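Local coordinates for protein methanogen homoaconitase small subunit (Methanocaldococcus jannaschii, PDB 2PKP) that forms the small subunit of homoaconitase, a hydro-lyase that interconverts homocitrate, cis-homoaconitate and homoisocitrate in 2-oxosuberate biosynthesis, at residues R93-I96 and I101-I104; I115-L120 and V126-N131. All coordinates share one frame; numbering follows the deposited sequence.

Interaction 1 of 2, residues R93-I96 and I101-I104; sequences RNAI and IPII
The pyrrolidine ring of P102 meets two consecutive residues of the helix, A95 and I96, and every contact between them is apolar. The methyl CB of A95 lies 3.8 Å from CG of P102, and both side chains start out toward the other segment. I96 reaches the same ring by its long branch: CD1 stands 3.7 Å from CD of P102 and 3.9 Å from CG of P102, so that CG is shared by both helical residues. The first torsion explains this reach. CG1 of I96 sits anti to the carbonyl carbon (chi1 -62°), and a second turn of similar size (chi2 -64°) swings CD1 to the ring, which the side chain crosses at roughly a right angle.

Burial is modest, 122 Å² in all, but the three touching residues are all buried. The closest pair of CA atoms, those of I96 and I101, is 6.3 Å apart. Helix 89-98 and strand 101-104 are the last two elements of a beta-alpha-beta unit that starts with strand 81-84. That strand pairs with I101 and I103, F87 also packs on P102, and helix 141-148 covers I96 through E143, I146 and L147.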
loop_
_atom_site.group_PDB
_atom_site.type_symbol
_atom_site.label_atom_id
_atom_site.label_comp_id
_atom_site.label_asym_id
_atom_site.label_seq_id
_atom_site.Cartn_x
_atom_site.Cartn_y
_atom_site.Cartn_z
ATOM N N ARG A 93 -3.960 14.992 12.694
ATOM C CA ARG A 93 -2.813 15.696 12.145
ATOM C C ARG A 93 -1.630 14.749 11.965
ATOM O O ARG A 93 -1.002 14.726 10.902
ATOM C CB ARG A 93 -2.427 16.856 13.069
ATOM C CG ARG A 93 -1.215 17.649 12.607
ATOM C CD ARG A 93 -0.891 18.782 13.573
ATOM N NE ARG A 93 -0.405 18.311 14.870
ATOM C CZ ARG A 93 0.738 17.655 15.046
ATOM N NH1 ARG A 93 1.517 17.386 14.007
ATOM N NH2 ARG A 93 1.110 17.277 16.263
ATOM N N ASN A 94 -1.331 13.968 12.999
ATOM C CA ASN A 94 -0.221 13.022 12.931
ATOM C C ASN A 94 -0.442 12.001 11.827
ATOM O O ASN A 94 0.489 11.645 11.103
ATOM C CB ASN A 94 -0.037 12.299 14.270
ATOM C CG ASN A 94 0.477 13.219 15.365
ATOM O OD1 ASN A 94 1.067 14.265 15.085
ATOM N ND2 ASN A 94 0.269 12.827 16.618
ATOM N N ALA A 95 -1.679 11.532 11.699
ATOM C CA ALA A 95 -2.004 10.548 10.675
ATOM C C ALA A 95 -1.677 11.114 9.294
ATOM O O ALA A 95 -1.002 10.469 8.492
ATOM C CB ALA A 95 -3.478 10.174 10.754
ATOM N N ILE A 96 -2.165 12.321 9.025
ATOM C CA ILE A 96 -1.913 12.984 7.748
ATOM C C ILE A 96 -0.411 13.059 7.476
ATOM O O ILE A 96 0.060 12.724 6.388
ATOM C CB ILE A 96 -2.460 14.434 7.743
ATOM C CG1 ILE A 96 -3.981 14.436 7.925
ATOM C CG2 ILE A 96 -2.066 15.134 6.444
ATOM C CD1 ILE A 96 -4.743 13.777 6.797
ATOM N N ILE A 101 -4.386 7.547 6.170
ATOM C CA ILE A 101 -5.629 8.228 5.811
ATOM C C ILE A 101 -6.793 8.128 6.794
ATOM O O ILE A 101 -7.340 7.052 7.035
ATOM C CB ILE A 101 -6.135 7.741 4.434
ATOM C CG1 ILE A 101 -5.032 7.907 3.388
ATOM C CG2 ILE A 101 -7.371 8.541 4.019
ATOM C CD1 ILE A 101 -5.301 7.159 2.089
ATOM N N PRO A 102 -7.196 9.265 7.369
ATOM C CA PRO A 102 -8.308 9.275 8.316
ATOM C C PRO A 102 -9.582 9.523 7.510
ATOM O O PRO A 102 -9.702 10.537 6.816
ATOM C CB PRO A 102 -7.988 10.454 9.235
ATOM C CG PRO A 102 -6.617 10.970 8.766
ATOM C CD PRO A 102 -6.554 10.584 7.325
ATOM N N ILE A 103 -10.523 8.592 7.595
ATOM C CA ILE A 103 -11.780 8.708 6.873
ATOM C C ILE A 103 -12.946 8.807 7.858
ATOM O O ILE A 103 -13.027 8.027 8.805
ATOM C CB ILE A 103 -11.963 7.490 5.952
ATOM C CG1 ILE A 103 -10.891 7.530 4.858
ATOM C CG2 ILE A 103 -13.366 7.471 5.363
ATOM C CD1 ILE A 103 -10.758 6.257 4.095
ATOM N N ILE A 104 -13.829 9.779 7.643
ATOM C CA ILE A 104 -14.995 9.970 8.511
ATOM C C ILE A 104 -16.241 9.344 7.888
ATOM O O ILE A 104 -16.517 9.551 6.711
ATOM C CB ILE A 104 -15.259 11.474 8.758
ATOM C CG1 ILE A 104 -14.092 12.070 9.550
ATOM C CG2 ILE A 104 -16.586 11.673 9.520
ATOM C CD1 ILE A 104 -14.219 13.566 9.797
#

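Interaction 2 of 2, residues I115-L120 and V126-N131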
loop_
_atom_site.group_PDB
_atom_site.type_symbol
_atom_site.label_atom_id
_atom_site.label_comp_id
_atom_site.label_asym_id
_atom_site.label_seq_id
_atom_site.Cartn_x
_atom_site.Cartn_y
_atom_site.Cartn_z
ATOM N N ILE A 115 -15.886 -6.839 4.782
ATOM C CA ILE A 115 -14.883 -6.530 3.775
ATOM C C ILE A 115 -15.315 -5.154 3.272
ATOM O O ILE A 115 -16.434 -4.997 2.773
ATOM C CB ILE A 115 -14.907 -7.541 2.612
ATOM C CG1 ILE A 115 -14.626 -8.949 3.147
ATOM C CG2 ILE A 115 -13.877 -7.137 1.550
ATOM C CD1 ILE A 115 -13.318 -9.073 3.906
ATOM N N VAL A 116 -14.453 -4.156 3.425
ATOM C CA VAL A 116 -14.797 -2.806 3.001
ATOM C C VAL A 116 -13.926 -2.328 1.856
ATOM O O VAL A 116 -12.743 -2.657 1.774
ATOM C CB VAL A 116 -14.689 -1.789 4.170
ATOM C CG1 VAL A 116 -15.665 -2.170 5.278
ATOM C CG2 VAL A 116 -13.260 -1.733 4.708
ATOM N N GLU A 117 -14.530 -1.553 0.969
ATOM C CA GLU A 117 -13.832 -1.016 -0.189
ATOM C C GLU A 117 -14.004 0.493 -0.140
ATOM O O GLU A 117 -15.098 1.013 -0.384
ATOM C CB GLU A 117 -14.448 -1.586 -1.474
ATOM C CG GLU A 117 -13.603 -1.409 -2.712
ATOM C CD GLU A 117 -14.235 -2.035 -3.941
ATOM O OE1 GLU A 117 -14.636 -3.222 -3.885
ATOM O OE2 GLU A 117 -14.326 -1.337 -4.966
ATOM N N ILE A 118 -12.926 1.190 0.202
ATOM C CA ILE A 118 -12.947 2.642 0.295
ATOM C C ILE A 118 -12.511 3.261 -1.027
ATOM O O ILE A 118 -11.368 3.081 -1.453
ATOM C CB ILE A 118 -11.985 3.140 1.390
ATOM C CG1 ILE A 118 -12.328 2.478 2.727
ATOM C CG2 ILE A 118 -12.067 4.661 1.504
ATOM C CD1 ILE A 118 -11.268 2.698 3.799
ATOM N N ASP A 119 -13.421 3.983 -1.679
ATOM C CA ASP A 119 -13.101 4.639 -2.943
ATOM C C ASP A 119 -12.883 6.105 -2.604
ATOM O O ASP A 119 -13.840 6.845 -2.378
ATOM C CB ASP A 119 -14.253 4.501 -3.939
ATOM C CG ASP A 119 -13.887 4.996 -5.331
ATOM O OD1 ASP A 119 -13.265 6.068 -5.450
ATOM O OD2 ASP A 119 -14.229 4.310 -6.312
ATOM N N LEU A 120 -11.619 6.515 -2.560
ATOM C CA LEU A 120 -11.271 7.889 -2.205
ATOM C C LEU A 120 -11.741 8.934 -3.212
ATOM O O LEU A 120 -11.971 10.086 -2.852
ATOM C CB LEU A 120 -9.755 8.006 -1.992
ATOM C CG LEU A 120 -9.190 7.058 -0.932
ATOM C CD1 LEU A 120 -7.678 7.221 -0.832
ATOM C CD2 LEU A 120 -9.839 7.345 0.403
ATOM N N VAL A 126 -17.781 0.852 0.143
ATOM C CA VAL A 126 -18.645 -0.256 -0.219
ATOM C C VAL A 126 -18.383 -1.381 0.780
ATOM O O VAL A 126 -17.242 -1.801 0.967
ATOM C CB VAL A 126 -18.336 -0.780 -1.651
ATOM C CG1 VAL A 126 -19.310 -1.887 -2.026
ATOM C CG2 VAL A 126 -18.416 0.355 -2.649
ATOM N N ILE A 127 -19.441 -1.842 1.439
ATOM C CA ILE A 127 -19.347 -2.939 2.392
ATOM C C ILE A 127 -19.827 -4.111 1.550
ATOM O O ILE A 127 -21.005 -4.477 1.567
ATOM C CB ILE A 127 -20.278 -2.698 3.596
ATOM C CG1 ILE A 127 -20.045 -1.281 4.138
ATOM C CG2 ILE A 127 -20.002 -3.731 4.683
ATOM C CD1 ILE A 127 -20.956 -0.885 5.272
ATOM N N THR A 128 -18.888 -4.670 0.792
ATOM C CA THR A 128 -19.153 -5.749 -0.146
ATOM C C THR A 128 -19.967 -6.936 0.344
ATOM O O THR A 128 -20.868 -7.380 -0.355
ATOM C CB THR A 128 -17.834 -6.268 -0.764
ATOM O OG1 THR A 128 -17.044 -6.903 0.248
ATOM C CG2 THR A 128 -17.040 -5.103 -1.362
ATOM N N ASN A 129 -19.667 -7.452 1.531
ATOM C CA ASN A 129 -20.410 -8.601 2.041
ATOM C C ASN A 129 -21.800 -8.250 2.592
ATOM O O ASN A 129 -22.559 -9.138 2.993
ATOM C CB ASN A 129 -19.587 -9.320 3.118
ATOM C CG ASN A 129 -19.215 -8.404 4.277
ATOM O OD1 ASN A 129 -18.574 -7.369 4.085
ATOM N ND2 ASN A 129 -19.622 -8.782 5.486
ATOM N N LYS A 130 -22.148 -6.965 2.604
ATOM C CA LYS A 130 -23.452 -6.554 3.121
ATOM C C LYS A 130 -24.326 -5.868 2.066
ATOM O O LYS A 130 -25.393 -5.342 2.376
ATOM C CB LYS A 130 -23.270 -5.617 4.322
ATOM C CG LYS A 130 -22.661 -6.267 5.566
ATOM C CD LYS A 130 -23.572 -7.356 6.129
ATOM C CE LYS A 130 -23.383 -7.542 7.641
ATOM N NZ LYS A 130 -22.016 -7.977 8.034
ATOM N N ASN A 131 -23.868 -5.877 0.819
ATOM C CA ASN A 131 -24.604 -5.254 -0.272
ATOM C C ASN A 131 -25.081 -3.838 0.029
ATOM O O ASN A 131 -26.255 -3.511 -0.144
ATOM C CB ASN A 131 -25.800 -6.118 -0.679
ATOM C CG ASN A 131 -25.379 -7.375 -1.395
ATOM O OD1 ASN A 131 -24.478 -7.345 -2.238
ATOM N ND2 ASN A 131 -26.026 -8.487 -1.074
#
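T128 turns OG1 between its backbone N and carbonyl carbon (chi1 67°), and N129 sets CG in the corresponding place; these two torsions bring a hydroxyl and an amide oxygen against I115. The setting is a beta hairpin of strands 115-119 and 124-127, where E117 and V126 form an antiparallel hydrogen-bonded pair. Both of its bonds are short: E117 N to V126 O is 2.7 Å, arriving in the carbonyl plane, and V126 N to E117 O is also 2.7 Å, its donor tilted from that plane. The two side chains leave on the same face of the sheet, CB of E117 4.0 Å from CB of V126.

At T128 and N129, side chains join the backbone in meeting I115. The backbone N of T128 gives I115 O a weak, strongly bent bond. OG1 of T128 lies 3.2 Å from I115 O and equally near I115 CB, although its proton has another acceptor within reach. A valine in place of T128 would probably lose the polar approach to I115 O and set a methyl tightly against that oxygen and I115 CB.

The extended chain of E117 ends at two lysines outside the hairpin, salt-bridged by OE1 to K4 of its own chain and by OE2 to K4 of the second subunit; E117 also packs against E117 of that subunit. ND2 of N129 bonds to OD1 of D114, to which K130 NZ also makes a salt bridge. OD1 of N129 accepts I115 N at 2.8 Å, nearly straight at 163°, with the donor 48° above the carbonyl plane.

How the interactions relate
Interaction 1 is the core contact, centred about 6 Å from the centre of the chain; interaction 2 is centred about 17 Å out, is only partly buried and extends to the second subunit. Chemistry follows place: the helix and strand of interaction 1 meet through carbon alone, whereas the hairpin of interaction 2 relies on backbone bonds, an amide and charged neighbours. Strands 101-104 and 115-119 follow each other in the chain and belong to the same mixed sheet, with other strands between them, yet their side chains meet. CD1 of I103 lies 3.3 Å from CG2 of I118, and CD1 of I101 lies 3.8 Å from CD1 of L120.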